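Local coordinates for putative membrane protein (PDB 3C8I), which is of unknown function but belongs to the DUF3239 family, this chain being the C-terminal part of a putative membrane protein, at residues Y14-A19 / A107-T112; G68-A73 / E116-L121; N36-V39 / P45-A48. One frame throughout, in Å; residues are numbered along the deposited sequence.

All three contacts involve one antiparallel sheet: contacts 1 and 2 pack helices on it, and contact 3 closes the loop between two of its strands. Contacts 1 and 2 lie side by side, their centres about 9 Å apart: strands 16-24 and 70-80 are neighbours in the sheet, and helices 103-112 and 115-124, which follow each other in the chain, both pack over this pair of strands. The strands are joined at Ala-19 O and Ile-71 N, 2.8 Å apart, a probable hydrogen bond. Contact 3 ties the ends of strands 29-36 and 47-54 about 16 Å from contact 2, centre to centre, yet the two meet where Gln-117 NE2 packs 3.5 Å from Trp-47 CH2.

Contact 1: residues Y14-A19 / A107-T112; sequences YDLVPA and ARAEST
Leu-16 and Ala-109 join the first strand of the antiparallel sheet to helix 103-112, a small apolar strand-on-helix contact without a hydrogen bond between the two segments. One branch of Leu-16 does the work. Its CD1 methyl lies 4.1 Å from Ala-109 CB and 3.9 Å from Ala-109 O, so it rests on helix backbone as well as on a methyl. Alanine suits this buried position because its short side chain lets the leucine come close to the helix. Ile-96 and Ile-113 also touch Leu-16, and Pro-72 touches Ala-109, so this is the denser part of the contact.

Toward the end of the helix the contact thins out at exposed Thr-112, where a single methyl, Thr-112 CG2, is 4.1 Å from Leu-16 CD1. OG1 lies anti to the carbonyl carbon (chi1 -66°), which leaves CG2 anti to the backbone N and divides the residue into an apolar half for the leucine and a polar half for its own helix. Thr-112 OG1 donates to Arg-108 O at 3.0 Å, from above the carbonyl plane. Ser-111 OG binds the same Arg-108 O at 2.8 Å, and with Thr-112 N, also 2.8 Å away, three donors converge on Arg-108 O.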
ATOM      1  N   TYR B  14      -0.905 -13.626  17.461  1.00 60.81           N
ATOM      2  CA  TYR B  14      -0.003 -13.464  16.311  1.00 59.10           C
ATOM      3  C   TYR B  14       0.722 -14.788  16.134  1.00 58.07           C
ATOM      4  O   TYR B  14       1.905 -14.916  16.470  1.00 58.96           O
ATOM      5  CB  TYR B  14       1.004 -12.324  16.551  1.00 59.49           C
ATOM      6  CG  TYR B  14       0.472 -10.927  16.277  1.00 59.95           C
ATOM      7  CD1 TYR B  14       0.156 -10.046  17.322  1.00 59.41           C
ATOM      8  CD2 TYR B  14       0.313 -10.470  14.964  1.00 60.21           C
ATOM      9  CE1 TYR B  14      -0.329  -8.753  17.052  1.00 59.71           C
ATOM     10  CE2 TYR B  14      -0.163  -9.184  14.693  1.00 58.66           C
ATOM     11  CZ  TYR B  14      -0.482  -8.336  15.735  1.00 59.74           C
ATOM     12  OH  TYR B  14      -0.954  -7.073  15.447  1.00 60.02           O
ATOM     13  N   ASP B  15       0.016 -15.796  15.630  1.00 56.00           N
ATOM     14  CA  ASP B  15       0.571 -17.157  15.695  1.00 53.85           C
ATOM     15  C   ASP B  15       1.466 -17.560  14.534  1.00 50.79           C
ATOM     16  O   ASP B  15       1.494 -16.912  13.499  1.00 51.24           O
ATOM     17  CB  ASP B  15      -0.521 -18.192  15.932  1.00 54.77           C
ATOM     18  CG  ASP B  15      -0.315 -18.922  17.225  1.00 57.90           C
ATOM     19  OD1 ASP B  15       0.828 -19.417  17.415  1.00 62.05           O
ATOM     20  OD2 ASP B  15      -1.266 -18.992  18.045  1.00 60.31           O
ATOM     21  N   LEU B  16       2.224 -18.623  14.746  1.00 47.92           N
ATOM     22  CA  LEU B  16       3.272 -18.991  13.829  1.00 45.15           C
ATOM     23  C   LEU B  16       2.679 -19.651  12.607  1.00 42.35           C
ATOM     24  O   LEU B  16       1.826 -20.519  12.724  1.00 42.38           O
ATOM     25  CB  LEU B  16       4.257 -19.948  14.493  1.00 45.35           C
ATOM     26  CG  LEU B  16       5.204 -19.290  15.496  1.00 46.55           C
ATOM     27  CD1 LEU B  16       5.975 -20.382  16.254  1.00 45.32           C
ATOM     28  CD2 LEU B  16       6.138 -18.282  14.780  1.00 44.04           C
ATOM     29  N   VAL B  17       3.173 -19.257  11.441  1.00 38.91           N
ATOM     30  CA  VAL B  17       2.854 -19.919  10.200  1.00 36.15           C
ATOM     31  C   VAL B  17       4.163 -20.323   9.523  1.00 33.87           C
ATOM     32  O   VAL B  17       5.170 -19.625   9.636  1.00 32.70           O
ATOM     33  CB  VAL B  17       1.961 -19.024   9.268  1.00 35.87           C
ATOM     34  CG1 VAL B  17       0.648 -18.665   9.968  1.00 35.74           C
ATOM     35  CG2 VAL B  17       2.679 -17.740   8.812  1.00 33.55           C
ATOM     36  N   PRO B  18       4.155 -21.446   8.810  1.00 31.75           N
ATOM     37  CA  PRO B  18       5.331 -21.730   7.991  1.00 30.76           C
ATOM     38  C   PRO B  18       5.381 -20.835   6.751  1.00 29.06           C
ATOM     39  O   PRO B  18       4.334 -20.531   6.157  1.00 28.18           O
ATOM     40  CB  PRO B  18       5.130 -23.179   7.583  1.00 30.26           C
ATOM     41  CG  PRO B  18       3.671 -23.370   7.603  1.00 31.31           C
ATOM     42  CD  PRO B  18       3.126 -22.494   8.673  1.00 31.46           C
ATOM     43  N   ALA B  19       6.585 -20.416   6.390  1.00 27.87           N
ATOM     44  CA  ALA B  19       6.840 -19.771   5.106  1.00 28.17           C
ATOM     45  C   ALA B  19       8.116 -20.365   4.491  1.00 27.03           C
ATOM     46  O   ALA B  19       8.930 -20.992   5.195  1.00 28.34           O
ATOM     47  CB  ALA B  19       6.933 -18.224   5.261  1.00 26.42           C
ATOM     48  N   ALA B 107      15.032 -20.925  15.412  1.00 45.50           N
ATOM     49  CA  ALA B 107      15.139 -22.383  15.288  1.00 45.45           C
ATOM     50  C   ALA B 107      13.998 -23.078  16.026  1.00 45.21           C
ATOM     51  O   ALA B 107      13.424 -24.047  15.535  1.00 44.75           O
ATOM     52  CB  ALA B 107      16.495 -22.879  15.823  1.00 45.52           C
ATOM     53  N   ARG B 108      13.674 -22.565  17.203  1.00 45.41           N
ATOM     54  CA  ARG B 108      12.561 -23.080  17.986  1.00 45.24           C
ATOM     55  C   ARG B 108      11.243 -22.939  17.244  1.00 44.69           C
ATOM     56  O   ARG B 108      10.476 -23.903  17.146  1.00 43.96           O
ATOM     57  CB  ARG B 108      12.453 -22.318  19.298  1.00 46.23           C
ATOM     58  CG  ARG B 108      11.471 -22.924  20.285  1.00 48.09           C
ATOM     59  CD  ARG B 108      12.207 -23.863  21.270  1.00 51.06           C
ATOM     60  NE  ARG B 108      11.294 -24.588  22.173  1.00 51.65           N
ATOM     61  CZ  ARG B 108      10.990 -25.888  22.093  1.00 53.84           C
ATOM     62  NH1 ARG B 108      11.510 -26.673  21.147  1.00 54.59           N
ATOM     63  NH2 ARG B 108      10.154 -26.420  22.986  1.00 54.63           N
ATOM     64  N   ALA B 109      10.986 -21.722  16.752  1.00 43.97           N
ATOM     65  CA  ALA B 109       9.820 -21.420  15.928  1.00 43.33           C
ATOM     66  C   ALA B 109       9.619 -22.451  14.841  1.00 42.43           C
ATOM     67  O   ALA B 109       8.505 -22.899  14.633  1.00 42.18           O
ATOM     68  CB  ALA B 109       9.964 -20.034  15.295  1.00 43.46           C
ATOM     69  N   GLU B 110      10.697 -22.818  14.149  1.00 42.11           N
ATOM     70  CA  GLU B 110      10.609 -23.744  13.023  1.00 42.62           C
ATOM     71  C   GLU B 110      10.188 -25.148  13.464  1.00 42.63           C
ATOM     72  O   GLU B 110       9.357 -25.778  12.810  1.00 42.31           O
ATOM     73  CB  GLU B 110      11.928 -23.816  12.237  1.00 42.38           C
ATOM     74  CG  GLU B 110      11.889 -24.849  11.104  1.00 43.11           C
ATOM     75  CD  GLU B 110      13.172 -24.943  10.308  1.00 44.09           C
ATOM     76  OE1 GLU B 110      13.759 -23.876   9.997  1.00 46.49           O
ATOM     77  OE2 GLU B 110      13.575 -26.095   9.980  1.00 46.24           O
ATOM     78  N   SER B 111      10.773 -25.639  14.558  1.00 42.50           N
ATOM     79  CA  SER B 111      10.397 -26.939  15.119  1.00 42.81           C
ATOM     80  C   SER B 111       8.990 -26.939  15.742  1.00 42.75           C
ATOM     81  O   SER B 111       8.311 -27.960  15.710  1.00 43.70           O
ATOM     82  CB  SER B 111      11.448 -27.420  16.135  1.00 42.74           C
ATOM     83  OG  SER B 111      11.673 -26.435  17.126  1.00 43.92           O
ATOM     84  N   THR B 112       8.550 -25.805  16.279  1.00 42.66           N
ATOM     85  CA  THR B 112       7.202 -25.668  16.845  1.00 42.77           C
ATOM     86  C   THR B 112       6.089 -25.771  15.781  1.00 42.92           C
ATOM     87  O   THR B 112       4.993 -26.278  16.055  1.00 43.22           O
ATOM     88  CB  THR B 112       7.047 -24.311  17.567  1.00 42.52           C
ATOM     89  OG1 THR B 112       7.908 -24.261  18.708  1.00 44.54           O
ATOM     90  CG2 THR B 112       5.623 -24.083  18.009  1.00 42.92           C
TER

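Contact 2: residues G68-A73 / E116-L121; sequences GTRIPA and EQWTTL
A cation-pi stack fastens helix 115-124 to the start of strand 70-80, the helix running across the sheet with segment axes 121° apart. Arg-70 lays its guanidinium flat on one face of the Trp-118 indole, the planes only 9° apart. Arg-70 CZ sits over the five-membered ring of Trp-118, 3.8 Å from its centroid, while Arg-70 NH2 reaches back to Trp-118 CB at 3.4 Å. The aliphatic part joins in: Arg-70 CD makes a CH-pi contact 4.0 Å from the centroid of the Trp-118 six-membered ring. An extended chain from CG to NE (chi2 179°) carries the arginine along the indole from one ring to the other. The far end of the indole meets backbone, with Trp-118 CH2 4.0 Å from Ile-71 N and Pro-72 N close to the ring plane at its edge.

Tryptophan suits this buried place because its broad ring packs against the strand while its one polar atom, NE1, is satisfied by Glu-110 O. Arginine suits the solvent-facing position, joining a flat cation to an aliphatic stem. Its NH1 also forms a salt bridge with Glu-110 OE2. Glu-110 thus holds both partners of the stack, which should restrict the guanidinium's rotation and partly balance its charge.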
ATOM      1  N   GLY B  68      13.101 -23.103  -1.451  1.00 32.06           N
ATOM      2  CA  GLY B  68      12.896 -24.185  -0.480  1.00 31.59           C
ATOM      3  C   GLY B  68      13.372 -23.918   0.939  1.00 30.53           C
ATOM      4  O   GLY B  68      12.999 -24.646   1.855  1.00 29.76           O
ATOM      5  N   THR B  69      14.188 -22.883   1.142  1.00 30.49           N
ATOM      6  CA  THR B  69      14.629 -22.511   2.490  1.00 30.54           C
ATOM      7  C   THR B  69      13.443 -22.196   3.372  1.00 30.03           C
ATOM      8  O   THR B  69      12.588 -21.385   3.007  1.00 29.29           O
ATOM      9  CB  THR B  69      15.569 -21.273   2.493  1.00 30.42           C
ATOM     10  OG1 THR B  69      16.812 -21.604   1.860  1.00 30.36           O
ATOM     11  CG2 THR B  69      15.837 -20.810   3.915  1.00 30.63           C
ATOM     12  N   ARG B  70      13.407 -22.805   4.551  1.00 30.09           N
ATOM     13  CA  ARG B  70      12.335 -22.569   5.504  1.00 31.00           C
ATOM     14  C   ARG B  70      12.486 -21.231   6.261  1.00 30.98           C
ATOM     15  O   ARG B  70      13.584 -20.865   6.696  1.00 31.60           O
ATOM     16  CB  ARG B  70      12.284 -23.680   6.525  1.00 31.12           C
ATOM     17  CG  ARG B  70      12.003 -25.057   5.980  1.00 32.97           C
ATOM     18  CD  ARG B  70      12.028 -26.043   7.169  1.00 34.24           C
ATOM     19  NE  ARG B  70      11.315 -27.295   6.879  1.00 38.52           N
ATOM     20  CZ  ARG B  70      10.876 -28.158   7.807  1.00 38.29           C
ATOM     21  NH1 ARG B  70      11.053 -27.927   9.114  1.00 40.21           N
ATOM     22  NH2 ARG B  70      10.236 -29.257   7.423  1.00 39.63           N
ATOM     23  N   ILE B  71      11.367 -20.529   6.401  1.00 30.52           N
ATOM     24  CA  ILE B  71      11.284 -19.212   7.035  1.00 30.68           C
ATOM     25  C   ILE B  71      10.096 -19.231   8.001  1.00 30.16           C
ATOM     26  O   ILE B  71       8.965 -19.085   7.583  1.00 30.45           O
ATOM     27  CB  ILE B  71      11.022 -18.057   6.014  1.00 30.75           C
ATOM     28  CG1 ILE B  71      12.075 -17.996   4.900  1.00 32.07           C
ATOM     29  CG2 ILE B  71      10.940 -16.692   6.745  1.00 30.16           C
ATOM     30  CD1 ILE B  71      13.487 -17.739   5.386  1.00 33.76           C
ATOM     31  N   PRO B  72      10.350 -19.390   9.302  1.00 30.14           N
ATOM     32  CA  PRO B  72       9.257 -19.256  10.259  1.00 29.96           C
ATOM     33  C   PRO B  72       8.672 -17.835  10.225  1.00 28.84           C
ATOM     34  O   PRO B  72       9.423 -16.867  10.201  1.00 28.60           O
ATOM     35  CB  PRO B  72       9.931 -19.534  11.602  1.00 29.61           C
ATOM     36  CG  PRO B  72      11.206 -20.148  11.273  1.00 31.74           C
ATOM     37  CD  PRO B  72      11.625 -19.683   9.955  1.00 30.84           C
ATOM     38  N   ALA B  73       7.348 -17.717  10.252  1.00 28.90           N
ATOM     39  CA  ALA B  73       6.666 -16.464   9.988  1.00 29.74           C
ATOM     40  C   ALA B  73       5.466 -16.304  10.915  1.00 30.59           C
ATOM     41  O   ALA B  73       5.096 -17.244  11.655  1.00 29.54           O
ATOM     42  CB  ALA B  73       6.222 -16.398   8.491  1.00 28.33           C
ATOM     43  N   GLU B 116       3.630 -31.333   9.406  1.00 39.44           N
ATOM     44  CA  GLU B 116       2.607 -31.543   8.352  1.00 39.02           C
ATOM     45  C   GLU B 116       2.205 -30.242   7.644  1.00 37.71           C
ATOM     46  O   GLU B 116       1.885 -30.245   6.448  1.00 36.48           O
ATOM     47  CB  GLU B 116       1.361 -32.242   8.923  1.00 40.06           C
ATOM     48  CG  GLU B 116       0.876 -31.696  10.285  1.00 43.22           C
ATOM     49  CD  GLU B 116       1.457 -32.445  11.497  1.00 47.40           C
ATOM     50  OE1 GLU B 116       2.431 -33.219  11.343  1.00 49.11           O
ATOM     51  OE2 GLU B 116       0.940 -32.247  12.622  1.00 51.29           O
ATOM     52  N   GLN B 117       2.237 -29.133   8.386  1.00 36.86           N
ATOM     53  CA  GLN B 117       2.105 -27.815   7.787  1.00 35.90           C
ATOM     54  C   GLN B 117       3.329 -27.506   6.942  1.00 35.11           C
ATOM     55  O   GLN B 117       3.201 -26.988   5.837  1.00 34.46           O
ATOM     56  CB  GLN B 117       1.894 -26.743   8.849  1.00 36.05           C
ATOM     57  CG  GLN B 117       0.522 -26.784   9.486  1.00 35.63           C
ATOM     58  CD  GLN B 117       0.283 -25.668  10.488  1.00 36.04           C
ATOM     59  OE1 GLN B 117       0.887 -24.578  10.423  1.00 34.34           O
ATOM     60  NE2 GLN B 117      -0.628 -25.922  11.418  1.00 34.36           N
ATOM     61  N   TRP B 118       4.518 -27.838   7.453  1.00 34.37           N
ATOM     62  CA  TRP B 118       5.730 -27.723   6.644  1.00 33.80           C
ATOM     63  C   TRP B 118       5.601 -28.533   5.359  1.00 33.24           C
ATOM     64  O   TRP B 118       5.856 -28.028   4.281  1.00 32.96           O
ATOM     65  CB  TRP B 118       6.990 -28.143   7.411  1.00 33.28           C
ATOM     66  CG  TRP B 118       7.470 -27.109   8.395  1.00 32.44           C
ATOM     67  CD1 TRP B 118       7.544 -27.244   9.739  1.00 33.52           C
ATOM     68  CD2 TRP B 118       7.935 -25.797   8.089  1.00 31.16           C
ATOM     69  NE1 TRP B 118       8.024 -26.087  10.309  1.00 34.01           N
ATOM     70  CE2 TRP B 118       8.280 -25.179   9.312  1.00 33.22           C
ATOM     71  CE3 TRP B 118       8.092 -25.074   6.898  1.00 32.35           C
ATOM     72  CZ2 TRP B 118       8.765 -23.860   9.384  1.00 33.42           C
ATOM     73  CZ3 TRP B 118       8.584 -23.759   6.966  1.00 32.46           C
ATOM     74  CH2 TRP B 118       8.902 -23.165   8.201  1.00 32.62           C
ATOM     75  N   THR B 119       5.171 -29.782   5.468  1.00 33.64           N
ATOM     76  CA  THR B 119       5.079 -30.628   4.285  1.00 33.57           C
ATOM     77  C   THR B 119       3.988 -30.131   3.300  1.00 32.84           C
ATOM     78  O   THR B 119       4.222 -30.057   2.088  1.00 32.49           O
ATOM     79  CB  THR B 119       4.972 -32.145   4.680  1.00 34.67           C
ATOM     80  OG1 THR B 119       3.686 -32.411   5.256  1.00 38.79           O
ATOM     81  CG2 THR B 119       6.050 -32.523   5.677  1.00 33.64           C
ATOM     82  N   THR B 120       2.821 -29.744   3.809  1.00 32.24           N
ATOM     83  CA  THR B 120       1.785 -29.104   2.973  1.00 32.00           C
ATOM     84  C   THR B 120       2.321 -27.900   2.183  1.00 31.32           C
ATOM     85  O   THR B 120       2.065 -27.758   0.984  1.00 30.35           O
ATOM     86  CB  THR B 120       0.567 -28.631   3.831  1.00 32.78           C
ATOM     87  OG1 THR B 120      -0.118 -29.774   4.365  1.00 31.80           O
ATOM     88  CG2 THR B 120      -0.423 -27.789   2.992  1.00 31.98           C
ATOM     89  N   LEU B 121       3.069 -27.027   2.860  1.00 30.76           N
ATOM     90  CA  LEU B 121       3.680 -25.880   2.181  1.00 30.89           C
ATOM     91  C   LEU B 121       4.694 -26.337   1.118  1.00 30.95           C
ATOM     92  O   LEU B 121       4.642 -25.875  -0.014  1.00 30.94           O
ATOM     93  CB  LEU B 121       4.333 -24.926   3.189  1.00 30.38           C
ATOM     94  CG  LEU B 121       5.012 -23.668   2.617  1.00 29.88           C
ATOM     95  CD1 LEU B 121       4.064 -22.834   1.726  1.00 27.95           C
ATOM     96  CD2 LEU B 121       5.589 -22.856   3.746  1.00 29.19           C
TER

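Contact 3: residues N36-V39 / P45-A48; sequences NTNV and PRWA
The side chain of Asn-36 bonds to the backbone of Arg-46 across the loop that joins strands 29-36 and 47-54, neighbours in the antiparallel sheet, just where the ladder ends in the non-hydrogen-bonded pair Asn-36 and Trp-47. Its oxygen accepts two backbone N-H groups. Arg-46 N reaches Asn-36 OD1 from across the loop at 2.9 Å, nearly straight at 164°. Asn-38 N, two residues on, donates to Asn-36 OD1 at 3.0 Å, closing an Asx turn. The donors approach from opposite faces, both well out of the amide plane and so not along a lone pair, and the oxygen is held between them. With CG anti to the backbone N (chi1 180°), the amide swings toward the opposing segment and crosses Pro-45, whose CB lies 3.6 Å from Asn-36 ND2. Asparagine suits the spot because its short side chain can mimic a peptide carbonyl where the chain leaves the strand.

The next bond is between main-chain atoms: Thr-37 N donates to Arg-46 O at 2.8 Å, an oxygen that also receives a CA-H contact from Asn-36. Thr-37 CG2 presses on Ala-48 CB at 3.5 Å, a tight fit that favours a side chain as small as alanine, while Thr-37 OG1 lies 3.4 Å from Arg-46 CG and is hydrogen-bonded to Glu-140 OE2. Asn-38 crosses the arginine stem at about a right angle, its OD1 3.6 Å from Arg-46 CB. Arg-46 NH1 makes a long, weak ion pair with Glu-140 OE1.

Together, the two bonds to OD1 and the one from Thr-37 N satisfy three backbone N-H groups where regular strand pairing stops, while Glu-140 links the threonine hydroxyl and, more loosely, the arginine to strand 138-140.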
ATOM      1  N   ASN B  36      -4.307 -19.631   7.547  1.00 28.70           N
ATOM      2  CA  ASN B  36      -5.679 -19.985   7.814  1.00 28.61           C
ATOM      3  C   ASN B  36      -6.540 -18.780   7.523  1.00 28.32           C
ATOM      4  O   ASN B  36      -6.384 -17.750   8.171  1.00 28.53           O
ATOM      5  CB  ASN B  36      -5.821 -20.377   9.287  1.00 28.86           C
ATOM      6  CG  ASN B  36      -7.243 -20.770   9.683  1.00 28.33           C
ATOM      7  OD1 ASN B  36      -8.153 -20.854   8.864  1.00 26.41           O
ATOM      8  ND2 ASN B  36      -7.415 -21.046  10.967  1.00 27.69           N
ATOM      9  N   THR B  37      -7.446 -18.892   6.560  1.00 28.12           N
ATOM     10  CA  THR B  37      -8.303 -17.746   6.205  1.00 28.77           C
ATOM     11  C   THR B  37      -9.521 -17.536   7.108  1.00 29.27           C
ATOM     12  O   THR B  37     -10.252 -16.539   6.941  1.00 29.65           O
ATOM     13  CB  THR B  37      -8.750 -17.766   4.730  1.00 28.61           C
ATOM     14  OG1 THR B  37      -9.661 -18.836   4.505  1.00 27.99           O
ATOM     15  CG2 THR B  37      -7.580 -17.911   3.808  1.00 28.31           C
ATOM     16  N   ASN B  38      -9.758 -18.429   8.069  1.00 29.53           N
ATOM     17  CA  ASN B  38     -10.854 -18.213   9.037  1.00 30.75           C
ATOM     18  C   ASN B  38     -10.536 -17.095  10.015  1.00 31.61           C
ATOM     19  O   ASN B  38      -9.471 -17.088  10.628  1.00 31.33           O
ATOM     20  CB  ASN B  38     -11.155 -19.488   9.859  1.00 30.01           C
ATOM     21  CG  ASN B  38     -11.843 -20.557   9.052  1.00 30.01           C
ATOM     22  OD1 ASN B  38     -12.531 -20.267   8.069  1.00 29.39           O
ATOM     23  ND2 ASN B  38     -11.692 -21.825   9.479  1.00 28.09           N
ATOM     24  N   VAL B  39     -11.476 -16.171  10.196  1.00 33.28           N
ATOM     25  CA  VAL B  39     -11.309 -15.142  11.214  1.00 35.21           C
ATOM     26  C   VAL B  39     -11.323 -15.771  12.619  1.00 36.32           C
ATOM     27  O   VAL B  39     -10.508 -15.396  13.464  1.00 37.14           O
ATOM     28  CB  VAL B  39     -12.322 -13.990  11.043  1.00 36.03           C
ATOM     29  CG1 VAL B  39     -12.231 -13.027  12.219  1.00 38.36           C
ATOM     30  CG2 VAL B  39     -12.044 -13.250   9.709  1.00 36.42           C
ATOM     31  N   PRO B  45      -9.254 -25.302  10.347  1.00 34.00           N
ATOM     32  CA  PRO B  45      -8.668 -24.254   9.529  1.00 33.67           C
ATOM     33  C   PRO B  45      -9.029 -24.360   8.053  1.00 33.65           C
ATOM     34  O   PRO B  45      -9.258 -25.465   7.519  1.00 31.46           O
ATOM     35  CB  PRO B  45      -7.160 -24.438   9.724  1.00 33.99           C
ATOM     36  CG  PRO B  45      -6.978 -25.841  10.201  1.00 35.12           C
ATOM     37  CD  PRO B  45      -8.246 -26.236  10.888  1.00 34.49           C
ATOM     38  N   ARG B  46      -9.087 -23.201   7.422  1.00 32.77           N
ATOM     39  CA  ARG B  46      -9.340 -23.095   6.016  1.00 33.86           C
ATOM     40  C   ARG B  46      -8.034 -22.660   5.370  1.00 33.17           C
ATOM     41  O   ARG B  46      -7.687 -21.464   5.369  1.00 31.22           O
ATOM     42  CB  ARG B  46     -10.448 -22.087   5.773  1.00 34.04           C
ATOM     43  CG  ARG B  46     -10.813 -21.999   4.324  1.00 37.16           C
ATOM     44  CD  ARG B  46     -12.271 -21.595   4.135  1.00 39.83           C
ATOM     45  NE  ARG B  46     -13.118 -22.753   3.951  1.00 43.34           N
ATOM     46  CZ  ARG B  46     -13.136 -23.512   2.859  1.00 47.20           C
ATOM     47  NH1 ARG B  46     -12.324 -23.257   1.823  1.00 49.02           N
ATOM     48  NH2 ARG B  46     -13.965 -24.554   2.810  1.00 47.13           N
ATOM     49  N   TRP B  47      -7.277 -23.637   4.875  1.00 31.98           N
ATOM     50  CA  TRP B  47      -5.902 -23.368   4.479  1.00 32.16           C
ATOM     51  C   TRP B  47      -5.815 -22.615   3.171  1.00 31.09           C
ATOM     52  O   TRP B  47      -6.604 -22.831   2.264  1.00 31.32           O
ATOM     53  CB  TRP B  47      -5.081 -24.656   4.382  1.00 32.86           C
ATOM     54  CG  TRP B  47      -4.864 -25.343   5.697  1.00 34.04           C
ATOM     55  CD1 TRP B  47      -5.279 -26.599   6.035  1.00 34.83           C
ATOM     56  CD2 TRP B  47      -4.181 -24.825   6.851  1.00 34.23           C
ATOM     57  NE1 TRP B  47      -4.901 -26.890   7.325  1.00 35.34           N
ATOM     58  CE2 TRP B  47      -4.223 -25.823   7.845  1.00 35.72           C
ATOM     59  CE3 TRP B  47      -3.547 -23.623   7.140  1.00 35.07           C
ATOM     60  CZ2 TRP B  47      -3.657 -25.646   9.105  1.00 35.85           C
ATOM     61  CZ3 TRP B  47      -2.980 -23.454   8.392  1.00 35.42           C
ATOM     62  CH2 TRP B  47      -3.033 -24.463   9.350  1.00 34.19           C
ATOM     63  N   ALA B  48      -4.821 -21.747   3.082  1.00 29.99           N
ATOM     64  CA  ALA B  48      -4.523 -21.002   1.875  1.00 30.38           C
ATOM     65  C   ALA B  48      -3.018 -20.720   1.790  1.00 29.90           C
ATOM     66  O   ALA B  48      -2.281 -20.828   2.793  1.00 29.65           O
ATOM     67  CB  ALA B  48      -5.329 -19.692   1.830  1.00 28.88           C
TER